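Local atomic coordinates of aspartate--tRNA(Asp/Asn) ligase (Thermus thermophilus, PDB entry 1N9W), a protein that attaches L-aspartate to both tRNA(Asp) and tRNA(Asn) in two steps, first activating the amino acid with ATP and then transferring it to the tRNA acceptor end. Residues Trp311-Arg322 / Asp331-Phe341. Residues are numbered along the deposited sequence; the frame is centred on the assembly and turned at random.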
loop_
_atom_site.group_PDB
_atom_site.type_symbol
_atom_site.label_atom_id
_atom_site.label_comp_id
_atom_site.label_asym_id
_atom_site.label_seq_id
_atom_site.Cartn_x
_atom_site.Cartn_y
_atom_site.Cartn_z
ATOM N N TRP B 311 -5.566 -13.849 21.772
ATOM C CA TRP B 311 -6.320 -14.127 20.553
ATOM C C TRP B 311 -7.309 -15.281 20.700
ATOM O O TRP B 311 -7.085 -16.217 21.471
ATOM C CB TRP B 311 -5.353 -14.453 19.416
ATOM C CG TRP B 311 -4.092 -13.643 19.442
ATOM C CD1 TRP B 311 -3.013 -13.832 20.255
ATOM C CD2 TRP B 311 -3.783 -12.510 18.620
ATOM N NE1 TRP B 311 -2.050 -12.888 19.992
ATOM C CE2 TRP B 311 -2.496 -12.068 18.996
ATOM C CE3 TRP B 311 -4.473 -11.830 17.607
ATOM C CZ2 TRP B 311 -1.878 -10.969 18.385
ATOM C CZ3 TRP B 311 -3.858 -10.742 17.003
ATOM C CH2 TRP B 311 -2.572 -10.321 17.396
ATOM N N LEU B 312 -8.392 -15.216 19.934
ATOM C CA LEU B 312 -9.411 -16.252 19.968
ATOM C C LEU B 312 -10.179 -16.380 18.656
ATOM O O LEU B 312 -10.824 -15.433 18.209
ATOM C CB LEU B 312 -10.405 -15.975 21.101
ATOM C CG LEU B 312 -11.634 -16.887 21.180
ATOM C CD1 LEU B 312 -11.214 -18.317 21.504
ATOM C CD2 LEU B 312 -12.586 -16.354 22.243
ATOM N N PHE B 313 -10.106 -17.554 18.039
ATOM C CA PHE B 313 -10.816 -17.798 16.795
ATOM C C PHE B 313 -12.208 -18.349 17.079
ATOM O O PHE B 313 -12.358 -19.349 17.782
ATOM C CB PHE B 313 -10.047 -18.799 15.925
ATOM C CG PHE B 313 -9.082 -18.165 14.957
ATOM C CD1 PHE B 313 -9.522 -17.219 14.032
ATOM C CD2 PHE B 313 -7.740 -18.547 14.941
ATOM C CE1 PHE B 313 -8.643 -16.664 13.104
ATOM C CE2 PHE B 313 -6.852 -17.999 14.019
ATOM C CZ PHE B 313 -7.304 -17.057 13.097
ATOM N N VAL B 314 -13.226 -17.681 16.543
ATOM C CA VAL B 314 -14.611 -18.118 16.702
ATOM C C VAL B 314 -14.999 -18.735 15.359
ATOM O O VAL B 314 -15.176 -18.026 14.369
ATOM C CB VAL B 314 -15.556 -16.934 17.008
ATOM C CG1 VAL B 314 -16.971 -17.440 17.232
ATOM C CG2 VAL B 314 -15.071 -16.189 18.236
ATOM N N THR B 315 -15.133 -20.058 15.339
ATOM C CA THR B 315 -15.454 -20.789 14.119
ATOM C C THR B 315 -16.892 -21.275 13.995
ATOM O O THR B 315 -17.659 -21.247 14.954
ATOM C CB THR B 315 -14.549 -22.013 13.974
ATOM O OG1 THR B 315 -14.743 -22.866 15.105
ATOM C CG2 THR B 315 -13.085 -21.596 13.907
ATOM N N ARG B 316 -17.231 -21.738 12.792
ATOM C CA ARG B 316 -18.555 -22.268 12.459
ATOM C C ARG B 316 -19.728 -21.391 12.880
ATOM O O ARG B 316 -20.345 -21.621 13.918
ATOM C CB ARG B 316 -18.730 -23.666 13.064
ATOM C CG ARG B 316 -17.808 -24.733 12.486
ATOM C CD ARG B 316 -18.069 -24.978 11.006
ATOM N NE ARG B 316 -17.195 -26.012 10.460
ATOM C CZ ARG B 316 -17.211 -27.286 10.846
ATOM N NH1 ARG B 316 -18.062 -27.689 11.781
ATOM N NH2 ARG B 316 -16.372 -28.157 10.299
ATOM N N TYR B 317 -20.044 -20.393 12.061
ATOM C CA TYR B 317 -21.164 -19.499 12.337
ATOM C C TYR B 317 -22.414 -20.007 11.621
ATOM O O TYR B 317 -22.315 -20.683 10.597
ATOM C CB TYR B 317 -20.855 -18.080 11.856
ATOM C CG TYR B 317 -20.024 -17.247 12.806
ATOM C CD1 TYR B 317 -18.702 -17.583 13.098
ATOM C CD2 TYR B 317 -20.562 -16.112 13.411
ATOM C CE1 TYR B 317 -17.938 -16.808 13.968
ATOM C CE2 TYR B 317 -19.809 -15.332 14.283
ATOM C CZ TYR B 317 -18.499 -15.686 14.558
ATOM O OH TYR B 317 -17.752 -14.923 15.424
ATOM N N PRO B 318 -23.608 -19.698 12.161
ATOM C CA PRO B 318 -24.879 -20.125 11.559
ATOM C C PRO B 318 -25.057 -19.515 10.167
ATOM O O PRO B 318 -24.804 -18.329 9.971
ATOM C CB PRO B 318 -25.920 -19.598 12.545
ATOM C CG PRO B 318 -25.200 -19.660 13.851
ATOM C CD PRO B 318 -23.839 -19.109 13.493
ATOM N N ARG B 319 -25.496 -20.319 9.208
ATOM C CA ARG B 319 -25.690 -19.817 7.858
ATOM C C ARG B 319 -26.501 -18.528 7.826
ATOM O O ARG B 319 -26.282 -17.666 6.973
ATOM C CB ARG B 319 -26.386 -20.857 6.984
ATOM C CG ARG B 319 -25.528 -22.040 6.597
ATOM C CD ARG B 319 -26.199 -22.794 5.466
ATOM N NE ARG B 319 -26.492 -21.900 4.347
ATOM C CZ ARG B 319 -27.225 -22.234 3.287
ATOM N NH1 ARG B 319 -27.748 -23.449 3.196
ATOM N NH2 ARG B 319 -27.433 -21.354 2.318
ATOM N N SER B 320 -27.436 -18.392 8.760
ATOM C CA SER B 320 -28.289 -17.203 8.822
ATOM C C SER B 320 -27.527 -15.929 9.188
ATOM O O SER B 320 -28.003 -14.822 8.934
ATOM C CB SER B 320 -29.422 -17.423 9.829
ATOM O OG SER B 320 -28.915 -17.695 11.123
ATOM N N VAL B 321 -26.343 -16.093 9.774
ATOM C CA VAL B 321 -25.520 -14.959 10.184
ATOM C C VAL B 321 -24.546 -14.497 9.095
ATOM O O VAL B 321 -24.281 -13.304 8.958
ATOM C CB VAL B 321 -24.704 -15.301 11.450
ATOM C CG1 VAL B 321 -23.904 -14.091 11.900
ATOM C CG2 VAL B 321 -25.632 -15.769 12.553
ATOM N N ARG B 322 -24.020 -15.448 8.328
ATOM C CA ARG B 322 -23.071 -15.142 7.261
ATOM C C ARG B 322 -23.751 -14.964 5.905
ATOM O O ARG B 322 -24.815 -15.532 5.652
ATOM C CB ARG B 322 -22.027 -16.253 7.156
ATOM C CG ARG B 322 -21.198 -16.459 8.410
ATOM C CD ARG B 322 -20.607 -15.151 8.909
ATOM N NE ARG B 322 -19.351 -15.378 9.613
ATOM C CZ ARG B 322 -18.808 -14.528 10.475
ATOM N NH1 ARG B 322 -19.413 -13.381 10.756
ATOM N NH2 ARG B 322 -17.655 -14.830 11.056
ATOM N N ASP B 331 -24.743 -28.886 8.804
ATOM C CA ASP B 331 -25.073 -28.986 10.218
ATOM C C ASP B 331 -25.596 -27.615 10.604
ATOM O O ASP B 331 -25.756 -27.294 11.782
ATOM C CB ASP B 331 -23.837 -29.383 11.048
ATOM C CG ASP B 331 -22.678 -28.420 10.885
ATOM O OD1 ASP B 331 -22.549 -27.818 9.797
ATOM O OD2 ASP B 331 -21.877 -28.287 11.834
ATOM N N GLY B 332 -25.869 -26.818 9.574
ATOM C CA GLY B 332 -26.387 -25.477 9.767
ATOM C C GLY B 332 -25.327 -24.391 9.788
ATOM O O GLY B 332 -25.633 -23.218 9.568
ATOM N N THR B 333 -24.079 -24.777 10.045
ATOM C CA THR B 333 -22.982 -23.815 10.114
ATOM C C THR B 333 -22.399 -23.444 8.751
ATOM O O THR B 333 -22.999 -23.704 7.705
ATOM C CB THR B 333 -21.830 -24.342 11.007
ATOM O OG1 THR B 333 -21.249 -25.509 10.414
ATOM C CG2 THR B 333 -22.346 -24.689 12.394
ATOM N N THR B 334 -21.226 -22.819 8.788
ATOM C CA THR B 334 -20.511 -22.392 7.589
ATOM C C THR B 334 -19.015 -22.439 7.868
ATOM O O THR B 334 -18.594 -22.489 9.022
ATOM C CB THR B 334 -20.883 -20.948 7.186
ATOM O OG1 THR B 334 -20.796 -20.094 8.331
ATOM C CG2 THR B 334 -22.287 -20.893 6.621
ATOM N N ARG B 335 -18.215 -22.427 6.806
ATOM C CA ARG B 335 -16.765 -22.455 6.945
ATOM C C ARG B 335 -16.227 -21.038 7.112
ATOM O O ARG B 335 -15.302 -20.621 6.414
ATOM C CB ARG B 335 -16.131 -23.106 5.719
ATOM C CG ARG B 335 -16.466 -24.569 5.570
ATOM C CD ARG B 335 -15.758 -25.158 4.370
ATOM N NE ARG B 335 -16.026 -26.584 4.237
ATOM C CZ ARG B 335 -15.514 -27.351 3.284
ATOM N NH1 ARG B 335 -14.704 -26.828 2.374
ATOM N NH2 ARG B 335 -15.813 -28.642 3.241
ATOM N N SER B 336 -16.824 -20.306 8.045
ATOM C CA SER B 336 -16.431 -18.936 8.328
ATOM C C SER B 336 -15.789 -18.849 9.710
ATOM O O SER B 336 -15.896 -19.780 10.511
ATOM C CB SER B 336 -17.655 -18.021 8.269
ATOM O OG SER B 336 -18.640 -18.442 9.197
ATOM N N PHE B 337 -15.119 -17.729 9.977
ATOM C CA PHE B 337 -14.459 -17.509 11.260
ATOM C C PHE B 337 -14.216 -16.020 11.523
ATOM O O PHE B 337 -14.143 -15.216 10.595
ATOM C CB PHE B 337 -13.125 -18.276 11.312
ATOM C CG PHE B 337 -12.095 -17.793 10.316
ATOM C CD1 PHE B 337 -11.360 -16.633 10.553
ATOM C CD2 PHE B 337 -11.881 -18.485 9.128
ATOM C CE1 PHE B 337 -10.429 -16.168 9.622
ATOM C CE2 PHE B 337 -10.952 -18.028 8.190
ATOM C CZ PHE B 337 -10.229 -16.867 8.440
ATOM N N ASP B 338 -14.100 -15.671 12.800
ATOM C CA ASP B 338 -13.849 -14.305 13.231
ATOM C C ASP B 338 -12.696 -14.363 14.202
ATOM O O ASP B 338 -12.625 -15.277 15.019
ATOM C CB ASP B 338 -15.074 -13.732 13.941
ATOM C CG ASP B 338 -16.004 -13.007 13.004
ATOM O OD1 ASP B 338 -15.930 -13.253 11.784
ATOM O OD2 ASP B 338 -16.817 -12.188 13.490
ATOM N N LEU B 339 -11.782 -13.402 14.112
ATOM C CA LEU B 339 -10.648 -13.387 15.028
ATOM C C LEU B 339 -10.880 -12.328 16.095
ATOM O O LEU B 339 -11.171 -11.173 15.783
ATOM C CB LEU B 339 -9.345 -13.093 14.282
ATOM C CG LEU B 339 -8.116 -12.872 15.169
ATOM C CD1 LEU B 339 -7.870 -14.102 16.036
ATOM C CD2 LEU B 339 -6.904 -12.575 14.301
ATOM N N LEU B 340 -10.775 -12.729 17.353
ATOM C CA LEU B 340 -10.947 -11.799 18.454
ATOM C C LEU B 340 -9.594 -11.493 19.046
ATOM O O LEU B 340 -8.860 -12.398 19.442
ATOM C CB LEU B 340 -11.844 -12.395 19.538
ATOM C CG LEU B 340 -13.304 -12.615 19.161
ATOM C CD1 LEU B 340 -14.049 -13.156 20.376
ATOM C CD2 LEU B 340 -13.918 -11.304 18.694
ATOM N N PHE B 341 -9.255 -10.213 19.091
ATOM C CA PHE B 341 -7.981 -9.793 19.645
ATOM C C PHE B 341 -8.251 -8.951 20.876
ATOM O O PHE B 341 -8.797 -7.854 20.785
ATOM C CB PHE B 341 -7.193 -8.991 18.608
ATOM C CG PHE B 341 -5.884 -8.459 19.116
ATOM C CD1 PHE B 341 -4.976 -9.294 19.766
ATOM C CD2 PHE B 341 -5.547 -7.124 18.924
ATOM C CE1 PHE B 341 -3.751 -8.806 20.206
ATOM C CE2 PHE B 341 -4.327 -6.630 19.359
ATOM C CZ PHE B 341 -3.426 -7.470 20.006
#
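Trp311 and Phe341 close one end of an antiparallel pair of strands, 311-315 and 336-341, with an offset stack: the six-membered ring of Trp311 lies over the Phe341 ring, centroids 4.1 Å apart and planes 24° from parallel. On the same face of the sheet, Leu339 CD1 sits over the Phe313 ring, 4.0 Å from its centroid. Leu312 and Leu340 run side by side on the other face, and their backbones exchange two hydrogen bonds, as do those of Val314 and Asp338. After the strand, helical backbone angles at 319-321 bring Arg322 back; its side chain, bent at chi2 (-51°), lays NH2 over the centre of the Tyr317 ring. Arg322 NE donates to Ser336 OG (3.2 Å), while NH2 makes a salt bridge, modelled implausibly short and of doubtful geometry, with Asp338 OD1, which also hydrogen-bonds Ser348 OG, of a predicted aspartate-binding residue. Arg319 N to Gly332 O (2.9 Å) and Thr334 OG1 to Tyr317 O (2.8 Å) still tie the loop end; looser and more exposed is Arg316, its NH1 a long 3.9 Å from Asp331 OD2, its NH2 salt-bridged to Glu329. In this class II synthetase sheet, strand 336-341 lies between 311-315 and 344-351, with helix 227-248 against Phe337 and Leu339, and helix 293-306 against Leu312 and Leu340.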